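Local coordinates for protein putative trimethylamine methyltransferase (Rhizobium meliloti, PDB 4YYC) that probably acts as a methyltransferase of the trimethylamine methyltransferase (MttB) family and assembles as a pair of identical subunits, at residues A[404-407]-A[408-412]; A[365-368]-A[369-372]; A[477-481]-A[482-486]; A[460-463]-A[464-467]. All coordinates share one frame; numbering follows the deposited sequence. Where two conformers were deposited one is given.

Contact 1 of 4, residues A[404-407]-A[408-412]; sequences YEKF and MIDQD
Lys406 sends its CG off opposite the backbone N (chi1 175°) and then bends at chi2 and chi4, which folds the chain back along Asp410, one helical turn further on. Asp410 meets it with CG held beside its own backbone N (chi1 -67°). Lys406 NZ reaches Asp410 OD2 at 2.7 Å and uses the syn lone pair, the one on the side of the other carboxylate oxygen. The lysine methylenes run close to the same group, with Lys406 CG 3.3 Å from Asp410 OD2. Both charged ends are buried and have further partners: NZ also bonds Trp395 O and Ser374 OG, and OD2 takes the N-H of Gly394, so neither group has much freedom to turn.

Beyond this pair, Met408, a selenomethionine, brings its SE to the edge of the Phe407 ring, 5.4 Å from the centroid. Gln411 CG touches the same ring obliquely, 4.2 Å from Phe407 CE1, and its amide plane lies only 15° from the ring plane. The amide then folds back, and Gln411 NE2 donates to Met408 O at 3.0 Å on an in-plane lone pair. Phe164 and Leu167 of helix 158-170 cover Phe407, while Leu488 and Ala489 of helix 481-495 pack on Met408. The whole is the first turns of helix 404-420, marked by an i to i+4 salt bridge and a Met-aromatic contact.

Contact 2 of 4, residues A[365-368]-A[369-372]; sequences VPDA and QAAH
Asp367 is the N-cap of helix 368-383, and its carboxylate turns back over the first turn, toward the N-H groups of Gln369 and Ala370. From CB, CG takes the position between backbone N and carbonyl carbon (chi1 70°), which carries it to 3.6 Å from Gln369 N. OD1 does the capping: Ala370 N donates to it at 3.1 Å in a nearly straight bond (168°) that meets the oxygen close to the line of its C-O bond, while Gln369 N, also 3.1 Å from OD1, makes a weak, bent one. Ser363 OG bonds OD1 as well. OD2 goes the other way, to a water 2.7 Å off that also donates to Gln369 OE1, and it accepts from Ile481 N of the second subunit. With an alanine here, the N-H groups of Gln369 and Ala370 are likely to lose their cap, and Ile481 N of the second subunit its acceptor. The Gln369 side chain runs alongside the aspartate, and its OE1 takes Asp466 N of the second subunit. Just before the cap the chain makes an inverse gamma turn centred on Pro366, closed by a weak bond from Asp367 N to Val365 O, an oxygen that also sits 3.3 Å from Ala370 CB.

Contact 3 of 4, residues A[477-481]-A[482-486]; sequences GEKRI and EQRAN
Arg480 and Glu482 lie side by side and point the same way, but their flat ends stand nearly perpendicular, 86° between guanidinium and carboxylate. Arg480 NE drives its N-H almost straight (176°) at Glu482 OE2, 2.9 Å away, within the guanidinium plane and on the syn side of the oxygen, though tilted out of the carboxylate plane. Gln483 crosses Arg480 obliquely and brings OE1 back to Arg480 N at 2.9 Å, the donor lying above the amide plane; a glutamine three residues past the N-cap of helix 481-495 thus accepts its N-H. Both residues are modelled in two conformers, so these bonds may not be constant. The Arg484 guanidinium sets one face over Ile481 CA, 3.4 Å from NH2, and turns its edge to Lys479 O, to which NH1 bonds weakly. Its NE has a firmer acceptor in Leu464 O. Glu482 OE2 is shared with Arg480 NH2 of the second subunit, where the two Arg480 NH1 groups come close. Were Glu482 a glutamine, Arg480 NE would probably face a neutral amide and the paired arginines lose compensation. Two glutamates, one per subunit, probably offset the arginines that meet at the dimer interface.

Contact 4 of 4, residues A[460-463]-A[464-467]; sequences YRSP and LADN
Ser462 OG is gripped from several sides. Ala465 N donates to Ser462 OG at 2.9 Å with a fairly straight bond (162°). A second N-H comes from Leu464 N, 3.0 Å from Ser462 OG. The third partner belongs to helix 404-420: Asp412 OD2, probably hydrogen-bonded to the hydroxyl. With two backbone N-H groups already pointing at the oxygen, this last bond is most simply read as one the hydroxyl gives. The serine gets into place by setting OG opposite its backbone N, beside the carbonyl carbon (chi1 171°), so that the hydroxyl leans forward over the peptides that follow. The bond to the N-H two residues on makes this an ST turn, here with the next N-H added, in the loop between helices 433-439 and 470-475. A water closes the bend, donating to Ser462 O and Ala465 O, each 2.8 Å away, and thereby tying together two carbonyls that the turn brings near each other. Ala465 CB sits 3.7 Å from Ser462 OG; apart from it, Pro463 CG meets Leu464 CG at 4.4 Å. The Leu464 side chain packs on Ile481 and Leu488 of helix 481-495. The other oxygen of Asp412 is taken by Tyr460 OH, so the Asp412 carboxylate holds Tyr460 and Ser462, one with each oxygen. Further on, Asp466 OD1 forms a salt bridge with Lys364 NZ of the second subunit.

Overall arrangement
Contact 1 is the most buried of the four, its centre about 16 Å from the centre of the chain; contact 2 is also buried, whereas contacts 3 and 4 are partly exposed, their centres about 27 and 25 Å from it. Helix 404-420 touches all the others: Pro366 of contact 2 packs on Ile409, Asn486 of contact 3 bonds Glu405, and contact 4 docks on Asp412. Contacts 2 and 3 are helix starts, one capped by an aspartate carboxylate, the other with a glutamine bonded back to the N-cap N-H; contact 4 is a turn held by a hydroxyl. Contacts 2, 3 and 4 hydrogen-bond the second subunit, which contact 1 meets by packing of Ile409.

Contact 1 of 4, residues A[404-407]-A[408-412]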
ATOM      1  N   TYR A 404      19.039   1.704 -11.244  1.00 14.12           N
ATOM      2  CA  TYR A 404      18.386   1.415 -12.497  1.00 14.66           C
ATOM      3  C   TYR A 404      17.313   0.330 -12.280  1.00 14.17           C
ATOM      4  O   TYR A 404      16.198   0.453 -12.797  1.00 14.16           O
ATOM      5  CB  TYR A 404      19.407   0.903 -13.513  1.00 15.78           C
ATOM      6  CG  TYR A 404      20.344   1.959 -14.086  1.00 16.98           C
ATOM      7  CD1 TYR A 404      21.478   2.354 -13.440  1.00 17.71           C
ATOM      8  CD2 TYR A 404      20.125   2.458 -15.323  1.00 18.89           C
ATOM      9  CE1 TYR A 404      22.353   3.283 -13.980  1.00 18.50           C
ATOM     10  CE2 TYR A 404      21.024   3.342 -15.914  1.00 19.68           C
ATOM     11  CZ  TYR A 404      22.114   3.782 -15.203  1.00 19.01           C
ATOM     12  OH  TYR A 404      22.993   4.709 -15.771  1.00 19.25           O
ATOM     13  N   GLU A 405      17.656  -0.725 -11.571  1.00 14.14           N
ATOM     14  CA  GLU A 405      16.710  -1.818 -11.412  1.00 14.29           C
ATOM     15  C   GLU A 405      15.493  -1.336 -10.613  1.00 14.15           C
ATOM     16  O   GLU A 405      14.331  -1.647 -10.958  1.00 14.24           O
ATOM     17  CB  GLU A 405      17.361  -3.048 -10.735  1.00 14.95           C
ATOM     18  CG  GLU A 405      18.313  -3.763 -11.693  1.00 16.22           C
ATOM     19  CD  GLU A 405      19.164  -4.817 -11.022  1.00 17.70           C
ATOM     20  OE1 GLU A 405      19.029  -5.021  -9.815  1.00 19.28           O
ATOM     21  OE2 GLU A 405      20.023  -5.447 -11.716  1.00 19.66           O
ATOM     22  N   LYS A 406      15.767  -0.629  -9.521  1.00 13.77           N
ATOM     23  CA  LYS A 406      14.687  -0.101  -8.714  1.00 13.93           C
ATOM     24  C   LYS A 406      13.789   0.855  -9.516  1.00 13.64           C
ATOM     25  O   LYS A 406      12.569   0.824  -9.381  1.00 13.33           O
ATOM     26  CB  LYS A 406      15.248   0.586  -7.501  1.00 14.96           C
ATOM     27  CG  LYS A 406      14.266   1.313  -6.603  1.00 15.95           C
ATOM     28  CD  LYS A 406      13.423   0.392  -5.856  1.00 16.10           C
ATOM     29  CE  LYS A 406      12.784   0.925  -4.520  1.00 15.83           C
ATOM     30  NZ  LYS A 406      12.340   2.371  -4.622  1.00 16.06           N
ATOM     31  N   PHE A 407      14.380   1.688 -10.354  1.00 12.97           N
ATOM     32  CA  PHE A 407      13.592   2.569 -11.184  1.00 13.25           C
ATOM     33  C   PHE A 407      12.586   1.785 -12.023  1.00 13.43           C
ATOM     34  O   PHE A 407      11.424   2.151 -12.125  1.00 13.31           O
ATOM     35  CB  PHE A 407      14.520   3.389 -12.104  1.00 13.66           C
ATOM     36  CG  PHE A 407      13.784   4.365 -12.953  1.00 13.89           C
ATOM     37  CD1 PHE A 407      13.174   3.966 -14.164  1.00 14.60           C
ATOM     38  CD2 PHE A 407      13.688   5.693 -12.555  1.00 14.15           C
ATOM     39  CE1 PHE A 407      12.477   4.886 -14.938  1.00 15.08           C
ATOM     40  CE2 PHE A 407      13.011   6.619 -13.375  1.00 14.83           C
ATOM     41  CZ  PHE A 407      12.398   6.206 -14.527  1.00 14.84           C
HETATM   42  N   MSE A 408      13.040   0.687 -12.629  1.00 13.56           N
HETATM   43  CA  MSE A 408      12.145  -0.115 -13.496  1.00 14.29           C
HETATM   44  C   MSE A 408      11.019  -0.754 -12.722  1.00 13.87           C
HETATM   45  O   MSE A 408       9.870  -0.792 -13.178  1.00 13.61           O
HETATM   46  CB  MSE A 408      12.954  -1.163 -14.259  1.00 15.13           C
HETATM   47  CG  MSE A 408      14.040  -0.577 -15.167  1.00 16.02           C
HETATM   48 SE   MSE A 408      13.308   0.618 -16.529  1.00 17.76          SE
HETATM   49  CE  MSE A 408      12.194  -0.708 -17.427  1.00 18.56           C
ATOM     50  N   ILE A 409      11.328  -1.250 -11.533  1.00 13.34           N
ATOM     51  CA  ILE A 409      10.298  -1.898 -10.692  1.00 13.25           C
ATOM     52  C   ILE A 409       9.277  -0.848 -10.235  1.00 13.00           C
ATOM     53  O   ILE A 409       8.051  -1.046 -10.316  1.00 12.89           O
ATOM     54  CB  ILE A 409      10.933  -2.576  -9.456  1.00 13.00           C
ATOM     55  CG1 ILE A 409      11.844  -3.730  -9.894  1.00 13.13           C
ATOM     56  CG2 ILE A 409       9.851  -3.026  -8.435  1.00 13.28           C
ATOM     57  CD1 ILE A 409      12.769  -4.212  -8.782  1.00 13.14           C
ATOM     58  N   ASP A 410       9.783   0.308  -9.823  1.00 12.79           N
ATOM     59  CA  ASP A 410       8.910   1.357  -9.328  1.00 13.01           C
ATOM     60  C   ASP A 410       8.024   1.923 -10.442  1.00 13.14           C
ATOM     61  O   ASP A 410       6.836   2.198 -10.218  1.00 12.99           O
ATOM     62  CB  ASP A 410       9.712   2.529  -8.741  1.00 13.14           C
ATOM     63  CG  ASP A 410      10.468   2.203  -7.470  1.00 13.75           C
ATOM     64  OD1 ASP A 410      10.044   1.298  -6.721  1.00 15.08           O
ATOM     65  OD2 ASP A 410      11.458   2.969  -7.139  1.00 14.60           O
ATOM     66  N   GLN A 411       8.583   2.162 -11.607  1.00 13.06           N
ATOM     67  CA  GLN A 411       7.767   2.749 -12.678  1.00 13.68           C
ATOM     68  C   GLN A 411       6.602   1.853 -13.096  1.00 14.05           C
ATOM     69  O   GLN A 411       5.549   2.345 -13.548  1.00 14.01           O
ATOM     70  CB  GLN A 411       8.621   3.245 -13.869  1.00 14.28           C
ATOM     71  CG  GLN A 411       9.311   2.200 -14.678  1.00 14.78           C
ATOM     72  CD  GLN A 411       8.437   1.491 -15.670  1.00 15.36           C
ATOM     73  OE1 GLN A 411       7.646   2.105 -16.373  1.00 16.09           O
ATOM     74  NE2 GLN A 411       8.548   0.177 -15.719  1.00 16.35           N
ATOM     75  N   ASP A 412       6.806   0.553 -12.963  1.00 14.51           N
ATOM     76  CA  ASP A 412       5.744  -0.419 -13.192  1.00 15.90           C
ATOM     77  C   ASP A 412       4.605  -0.211 -12.179  1.00 15.23           C
ATOM     78  O   ASP A 412       3.411  -0.131 -12.553  1.00 16.23           O
ATOM     79  CB  ASP A 412       6.360  -1.816 -13.145  1.00 16.72           C
ATOM     80  CG  ASP A 412       5.392  -2.903 -13.399  1.00 18.63           C
ATOM     81  OD1 ASP A 412       4.413  -2.699 -14.172  1.00 21.19           O
ATOM     82  OD2 ASP A 412       5.607  -4.008 -12.831  1.00 19.07           O
TER

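Contact 2 of 4, residues A[365-368]-A[369-372]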
ATOM      1  N   VAL A 365      19.287  -2.729  -1.261  1.00 13.35           N
ATOM      2  CA  VAL A 365      19.081  -3.562  -2.443  1.00 13.36           C
ATOM      3  C   VAL A 365      17.588  -3.525  -2.784  1.00 13.02           C
ATOM      4  O   VAL A 365      16.777  -3.263  -1.898  1.00 12.45           O
ATOM      5  CB  VAL A 365      19.544  -5.016  -2.217  1.00 14.04           C
ATOM      6  CG1 VAL A 365      21.050  -5.083  -2.306  1.00 14.61           C
ATOM      7  CG2 VAL A 365      19.056  -5.564  -0.891  1.00 13.82           C
ATOM      8  N   PRO A 366      17.231  -3.777  -4.042  1.00 13.14           N
ATOM      9  CA  PRO A 366      15.821  -3.743  -4.463  1.00 13.18           C
ATOM     10  C   PRO A 366      15.093  -5.045  -4.013  1.00 13.26           C
ATOM     11  O   PRO A 366      14.538  -5.760  -4.850  1.00 14.01           O
ATOM     12  CB  PRO A 366      15.939  -3.609  -5.997  1.00 13.77           C
ATOM     13  CG  PRO A 366      17.181  -4.295  -6.311  1.00 14.20           C
ATOM     14  CD  PRO A 366      18.132  -4.044  -5.164  1.00 13.86           C
ATOM     15  N   ASP A 367      15.151  -5.341  -2.722  1.00 12.38           N
ATOM     16  CA  ASP A 367      14.578  -6.580  -2.161  1.00 12.12           C
ATOM     17  C   ASP A 367      13.205  -6.311  -1.572  1.00 11.93           C
ATOM     18  O   ASP A 367      12.569  -5.300  -1.893  1.00 11.91           O
ATOM     19  CB  ASP A 367      15.550  -7.153  -1.110  1.00 12.01           C
ATOM     20  CG  ASP A 367      15.645  -6.305   0.176  1.00 12.20           C
ATOM     21  OD1 ASP A 367      15.173  -5.149   0.187  1.00 12.16           O
ATOM     22  OD2 ASP A 367      16.236  -6.860   1.133  1.00 12.56           O
ATOM     23  N   ALA A 368      12.666  -7.290  -0.832  1.00 11.94           N
ATOM     24  CA  ALA A 368      11.332  -7.135  -0.257  1.00 11.88           C
ATOM     25  C   ALA A 368      11.204  -6.005   0.738  1.00 12.07           C
ATOM     26  O   ALA A 368      10.151  -5.443   0.860  1.00 12.38           O
ATOM     27  CB  ALA A 368      10.829  -8.454   0.336  1.00 11.87           C
ATOM     28  N   GLN A 369      12.321  -5.622   1.384  1.00 12.26           N
ATOM     29  CA  GLN A 369      12.307  -4.431   2.239  1.00 12.29           C
ATOM     30  C   GLN A 369      12.095  -3.189   1.385  1.00 12.08           C
ATOM     31  O   GLN A 369      11.200  -2.357   1.667  1.00 12.77           O
ATOM     32  CB  GLN A 369      13.604  -4.311   3.067  1.00 12.92           C
ATOM     33  CG  GLN A 369      13.596  -3.072   3.941  1.00 13.43           C
ATOM     34  CD  GLN A 369      14.910  -2.806   4.625  1.00 14.18           C
ATOM     35  OE1 GLN A 369      15.727  -3.711   4.833  1.00 14.64           O
ATOM     36  NE2 GLN A 369      15.140  -1.548   4.967  1.00 14.45           N
ATOM     37  N   ALA A 370      12.900  -3.049   0.342  1.00 11.89           N
ATOM     38  CA  ALA A 370      12.771  -1.888  -0.531  1.00 11.97           C
ATOM     39  C   ALA A 370      11.348  -1.775  -1.029  1.00 11.78           C
ATOM     40  O   ALA A 370      10.748  -0.676  -1.079  1.00 11.75           O
ATOM     41  CB  ALA A 370      13.707  -1.980  -1.684  1.00 12.04           C
ATOM     42  N   ALA A 371      10.791  -2.945  -1.424  1.00 11.29           N
ATOM     43  CA  ALA A 371       9.454  -2.956  -2.038  1.00 11.44           C
ATOM     44  C   ALA A 371       8.351  -2.654  -1.047  1.00 11.65           C
ATOM     45  O   ALA A 371       7.440  -1.896  -1.371  1.00 11.54           O
ATOM     46  CB  ALA A 371       9.215  -4.304  -2.706  1.00 11.39           C
ATOM     47  N   HIS A 372       8.380  -3.247   0.134  1.00 11.88           N
ATOM     48  CA  HIS A 372       7.359  -2.942   1.150  1.00 12.35           C
ATOM     49  C   HIS A 372       7.401  -1.463   1.518  1.00 12.26           C
ATOM     50  O   HIS A 372       6.378  -0.828   1.633  1.00 12.06           O
ATOM     51  CB  HIS A 372       7.502  -3.804   2.386  1.00 12.71           C
ATOM     52  CG  HIS A 372       6.854  -5.141   2.272  1.00 13.03           C
ATOM     53  ND1 HIS A 372       5.479  -5.306   2.233  1.00 13.44           N
ATOM     54  CD2 HIS A 372       7.385  -6.389   2.237  1.00 13.42           C
ATOM     55  CE1 HIS A 372       5.209  -6.608   2.188  1.00 13.59           C
ATOM     56  NE2 HIS A 372       6.342  -7.279   2.131  1.00 13.68           N
TER
HETATM   57  O   HOH W   1      17.247  -5.469   3.246  1.00 13.54           O

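Contact 3 of 4, residues A[477-481]-A[482-486]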
ATOM      1  N   GLY A 477      15.319 -19.821 -15.273  1.00 17.63           N
ATOM      2  CA  GLY A 477      16.474 -19.369 -14.492  1.00 17.13           C
ATOM      3  C   GLY A 477      16.186 -18.896 -13.080  1.00 16.43           C
ATOM      4  O   GLY A 477      17.079 -18.304 -12.454  1.00 16.07           O
ATOM      5  N   GLU A 478      15.011 -19.205 -12.555  1.00 15.81           N
ATOM      6  CA  GLU A 478      14.714 -18.857 -11.175  1.00 16.33           C
ATOM      7  C   GLU A 478      15.017 -17.369 -10.898  1.00 15.84           C
ATOM      8  O   GLU A 478      15.626 -17.021  -9.895  1.00 16.35           O
ATOM      9  CB  GLU A 478      15.464 -19.744 -10.204  1.00 18.10           C
ATOM     10  CG  GLU A 478      15.104 -21.230 -10.365  1.00 20.05           C
ATOM     11  CD  GLU A 478      15.898 -22.133  -9.447  1.00 23.81           C
ATOM     12  OE1 GLU A 478      15.733 -22.052  -8.220  1.00 28.69           O
ATOM     13  OE2 GLU A 478      16.654 -22.934  -9.948  1.00 27.01           O
ATOM     14  N   LYS A 479      14.533 -16.519 -11.784  1.00 15.15           N
ATOM     15  CA  LYS A 479      14.890 -15.092 -11.739  1.00 14.76           C
ATOM     16  C   LYS A 479      14.058 -14.277 -10.763  1.00 14.34           C
ATOM     17  O   LYS A 479      12.826 -14.390 -10.725  1.00 13.81           O
ATOM     18  CB  LYS A 479      14.764 -14.481 -13.126  1.00 15.44           C
ATOM     19  CG  LYS A 479      15.722 -15.015 -14.168  1.00 17.22           C
ATOM     20  CD  LYS A 479      15.500 -14.410 -15.509  1.00 18.39           C
ATOM     21  CE  LYS A 479      16.552 -14.945 -16.483  1.00 20.64           C
ATOM     22  NZ  LYS A 479      16.420 -14.362 -17.825  1.00 22.52           N
ATOM     23  N   ARG A 480      14.742 -13.424 -10.028  1.00 13.90           N
ATOM     24  CA  ARG A 480      14.071 -12.423  -9.219  0.50 13.60           C
ATOM     25  C   ARG A 480      13.691 -11.244 -10.128  1.00 13.45           C
ATOM     26  O   ARG A 480      14.245 -11.030 -11.204  1.00 13.40           O
ATOM     27  CB  ARG A 480      14.980 -11.991  -8.081  0.50 13.97           C
ATOM     28  CG  ARG A 480      15.263 -13.125  -7.133  0.50 14.40           C
ATOM     29  CD  ARG A 480      16.397 -12.763  -6.201  0.50 15.04           C
ATOM     30  NE  ARG A 480      16.117 -11.566  -5.431  0.50 15.06           N
ATOM     31  CZ  ARG A 480      15.450 -11.531  -4.279  0.50 15.26           C
ATOM     32  NH1 ARG A 480      15.262 -10.375  -3.684  0.50 15.72           N
ATOM     33  NH2 ARG A 480      14.979 -12.631  -3.723  0.50 15.45           N
ATOM     34  N   ILE A 481      12.724 -10.469  -9.692  1.00 13.03           N
ATOM     35  CA  ILE A 481      12.205  -9.384 -10.508  1.00 12.99           C
ATOM     36  C   ILE A 481      13.295  -8.385 -10.911  1.00 13.31           C
ATOM     37  O   ILE A 481      13.239  -7.875 -12.024  1.00 13.51           O
ATOM     38  CB  ILE A 481      10.998  -8.698  -9.847  1.00 13.20           C
ATOM     39  CG1 ILE A 481      10.349  -7.704 -10.834  1.00 13.75           C
ATOM     40  CG2 ILE A 481      11.383  -8.016  -8.517  1.00 13.33           C
ATOM     41  CD1 ILE A 481       9.004  -7.177 -10.361  1.00 14.40           C
ATOM     42  N   GLU A 482      14.264  -8.154 -10.052  1.00 13.51           N
ATOM     43  CA  GLU A 482      15.290  -7.156 -10.387  1.00 14.07           C
ATOM     44  C   GLU A 482      16.157  -7.608 -11.552  1.00 14.45           C
ATOM     45  O   GLU A 482      16.681  -6.762 -12.278  1.00 14.81           O
ATOM     46  CB  GLU A 482      16.090  -6.720  -9.183  1.00 15.09           C
ATOM     47  CG  GLU A 482      16.974  -7.786  -8.595  1.00 15.98           C
ATOM     48  CD  GLU A 482      16.278  -8.533  -7.455  1.00 17.29           C
ATOM     49  OE1 GLU A 482      15.046  -8.671  -7.518  1.00 17.22           O
ATOM     50  OE2 GLU A 482      16.975  -9.022  -6.544  1.00 19.35           O
ATOM     51  N   GLN A 483      16.285  -8.919 -11.771  1.00 14.73           N
ATOM     52  CA  GLN A 483      17.010  -9.441 -12.928  0.50 15.25           C
ATOM     53  C   GLN A 483      16.225  -9.137 -14.204  1.00 15.39           C
ATOM     54  O   GLN A 483      16.816  -8.729 -15.222  1.00 16.57           O
ATOM     55  CB  GLN A 483      17.284 -10.950 -12.787  0.50 15.54           C
ATOM     56  CG  GLN A 483      18.220 -11.339 -11.645  0.50 15.86           C
ATOM     57  CD  GLN A 483      18.237 -12.842 -11.435  0.50 16.32           C
ATOM     58  OE1 GLN A 483      17.547 -13.384 -10.583  0.50 15.91           O
ATOM     59  NE2 GLN A 483      19.018 -13.525 -12.254  0.50 17.06           N
ATOM     60  N   ARG A 484      14.908  -9.362 -14.168  1.00 14.50           N
ATOM     61  CA  ARG A 484      14.080  -8.999 -15.305  1.00 14.84           C
ATOM     62  C   ARG A 484      14.077  -7.456 -15.532  1.00 15.00           C
ATOM     63  O   ARG A 484      14.032  -6.991 -16.678  1.00 15.83           O
ATOM     64  CB  ARG A 484      12.670  -9.593 -15.193  1.00 15.21           C
ATOM     65  CG  ARG A 484      12.617 -11.124 -15.157  1.00 15.60           C
ATOM     66  CD  ARG A 484      11.186 -11.657 -15.278  1.00 16.19           C
ATOM     67  NE  ARG A 484      10.397 -11.289 -14.100  1.00 15.39           N
ATOM     68  CZ  ARG A 484      10.490 -11.790 -12.878  1.00 15.38           C
ATOM     69  NH1 ARG A 484      11.281 -12.821 -12.594  1.00 15.93           N
ATOM     70  NH2 ARG A 484       9.765 -11.252 -11.931  1.00 15.36           N
ATOM     71  N   ALA A 485      14.101  -6.712 -14.440  1.00 14.69           N
ATOM     72  CA  ALA A 485      14.194  -5.223 -14.522  1.00 14.58           C
ATOM     73  C   ALA A 485      15.469  -4.768 -15.183  1.00 15.13           C
ATOM     74  O   ALA A 485      15.456  -3.839 -16.000  1.00 15.52           O
ATOM     75  CB  ALA A 485      14.063  -4.619 -13.159  1.00 14.15           C
ATOM     76  N   ASN A 486      16.568  -5.419 -14.840  1.00 15.27           N
ATOM     77  CA  ASN A 486      17.864  -5.153 -15.478  1.00 15.89           C
ATOM     78  C   ASN A 486      17.766  -5.332 -17.010  1.00 16.60           C
ATOM     79  O   ASN A 486      18.147  -4.430 -17.810  1.00 16.55           O
ATOM     80  CB  ASN A 486      18.917  -6.074 -14.884  1.00 16.79           C
ATOM     81  CG  ASN A 486      20.321  -5.708 -15.317  1.00 17.90           C
ATOM     82  OD1 ASN A 486      20.686  -5.899 -16.483  1.00 19.76           O
ATOM     83  ND2 ASN A 486      21.111  -5.232 -14.390  1.00 18.93           N
TER

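Contact 4 of 4, residues A[460-463]-A[464-467]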
ATOM      1  N   TYR A 460      -4.544  -3.315 -16.201  1.00 44.97           N
ATOM      2  CA  TYR A 460      -3.107  -2.997 -16.362  1.00 42.55           C
ATOM      3  C   TYR A 460      -2.241  -4.272 -16.437  1.00 40.02           C
ATOM      4  O   TYR A 460      -2.528  -5.232 -15.736  1.00 43.65           O
ATOM      5  CB  TYR A 460      -2.624  -2.086 -15.205  1.00 41.21           C
ATOM      6  CG  TYR A 460      -1.126  -1.768 -15.285  1.00 39.05           C
ATOM      7  CD1 TYR A 460      -0.643  -0.760 -16.103  1.00 38.09           C
ATOM      8  CD2 TYR A 460      -0.202  -2.523 -14.568  1.00 37.64           C
ATOM      9  CE1 TYR A 460       0.702  -0.505 -16.206  1.00 37.06           C
ATOM     10  CE2 TYR A 460       1.163  -2.274 -14.659  1.00 34.89           C
ATOM     11  CZ  TYR A 460       1.612  -1.266 -15.460  1.00 34.05           C
ATOM     12  OH  TYR A 460       2.928  -1.026 -15.558  1.00 32.18           O
ATOM     13  N   ARG A 461      -1.176  -4.262 -17.264  1.00 37.37           N
ATOM     14  CA  ARG A 461      -0.279  -5.433 -17.475  1.00 34.23           C
ATOM     15  C   ARG A 461       1.181  -5.093 -17.120  1.00 30.54           C
ATOM     16  O   ARG A 461       1.835  -4.351 -17.813  1.00 30.56           O
ATOM     17  CB  ARG A 461      -0.361  -5.928 -18.940  1.00 35.13           C
ATOM     18  N   SER A 462       1.698  -5.680 -16.045  1.00 28.02           N
ATOM     19  CA  SER A 462       3.108  -5.480 -15.701  1.00 25.92           C
ATOM     20  C   SER A 462       4.050  -6.167 -16.687  1.00 26.00           C
ATOM     21  O   SER A 462       3.881  -7.351 -16.942  1.00 27.29           O
ATOM     22  CB  SER A 462       3.391  -6.053 -14.324  1.00 24.98           C
ATOM     23  OG  SER A 462       4.796  -6.064 -14.031  1.00 21.95           O
ATOM     24  N   PRO A 463       5.061  -5.451 -17.200  1.00 25.94           N
ATOM     25  CA  PRO A 463       6.027  -6.164 -18.035  1.00 25.56           C
ATOM     26  C   PRO A 463       7.101  -6.913 -17.193  1.00 23.97           C
ATOM     27  O   PRO A 463       8.022  -7.502 -17.805  1.00 25.89           O
ATOM     28  CB  PRO A 463       6.690  -5.040 -18.824  1.00 25.92           C
ATOM     29  CG  PRO A 463       6.601  -3.862 -17.931  1.00 26.09           C
ATOM     30  CD  PRO A 463       5.245  -3.996 -17.298  1.00 26.52           C
ATOM     31  N   LEU A 464       7.039  -6.831 -15.845  1.00 20.18           N
ATOM     32  CA  LEU A 464       8.067  -7.355 -14.956  1.00 18.24           C
ATOM     33  C   LEU A 464       7.612  -8.459 -14.021  1.00 17.24           C
ATOM     34  O   LEU A 464       8.455  -9.253 -13.567  1.00 16.76           O
ATOM     35  CB  LEU A 464       8.641  -6.204 -14.100  1.00 17.97           C
ATOM     36  CG  LEU A 464       9.501  -5.271 -14.915  1.00 18.72           C
ATOM     37  CD1 LEU A 464       9.900  -4.085 -14.051  1.00 19.04           C
ATOM     38  CD2 LEU A 464      10.713  -5.924 -15.536  1.00 18.63           C
ATOM     39  N   ALA A 465       6.329  -8.491 -13.639  1.00 17.10           N
ATOM     40  CA  ALA A 465       5.827  -9.579 -12.803  1.00 17.28           C
ATOM     41  C   ALA A 465       5.949 -10.914 -13.504  1.00 17.50           C
ATOM     42  O   ALA A 465       5.673 -11.027 -14.699  1.00 18.09           O
ATOM     43  CB  ALA A 465       4.377  -9.349 -12.433  1.00 18.11           C
ATOM     44  N   ASP A 466       6.411 -11.927 -12.781  1.00 16.28           N
ATOM     45  CA  ASP A 466       6.366 -13.262 -13.279  1.00 16.61           C
ATOM     46  C   ASP A 466       5.136 -13.960 -12.694  1.00 16.80           C
ATOM     47  O   ASP A 466       5.017 -14.173 -11.473  1.00 16.13           O
ATOM     48  CB  ASP A 466       7.638 -14.034 -12.937  1.00 15.82           C
ATOM     49  CG  ASP A 466       7.656 -15.389 -13.547  1.00 16.69           C
ATOM     50  OD1 ASP A 466       6.739 -16.195 -13.249  1.00 16.35           O
ATOM     51  OD2 ASP A 466       8.580 -15.706 -14.382  1.00 17.21           O
ATOM     52  N   ASN A 467       4.210 -14.299 -13.588  1.00 18.47           N
ATOM     53  CA  ASN A 467       2.974 -14.917 -13.212  1.00 20.39           C
ATOM     54  C   ASN A 467       2.885 -16.359 -13.729  1.00 20.92           C
ATOM     55  O   ASN A 467       1.795 -16.954 -13.823  1.00 23.31           O
ATOM     56  CB  ASN A 467       1.824 -14.085 -13.796  1.00 22.38           C
ATOM     57  CG  ASN A 467       1.780 -12.695 -13.215  1.00 23.48           C
ATOM     58  OD1 ASN A 467       1.769 -11.698 -13.956  1.00 29.01           O
ATOM     59  ND2 ASN A 467       1.798 -12.613 -11.919  1.00 22.50           N
TER
HETATM   60  O   HOH W   2       5.450  -9.638 -17.092  1.00 43.29           O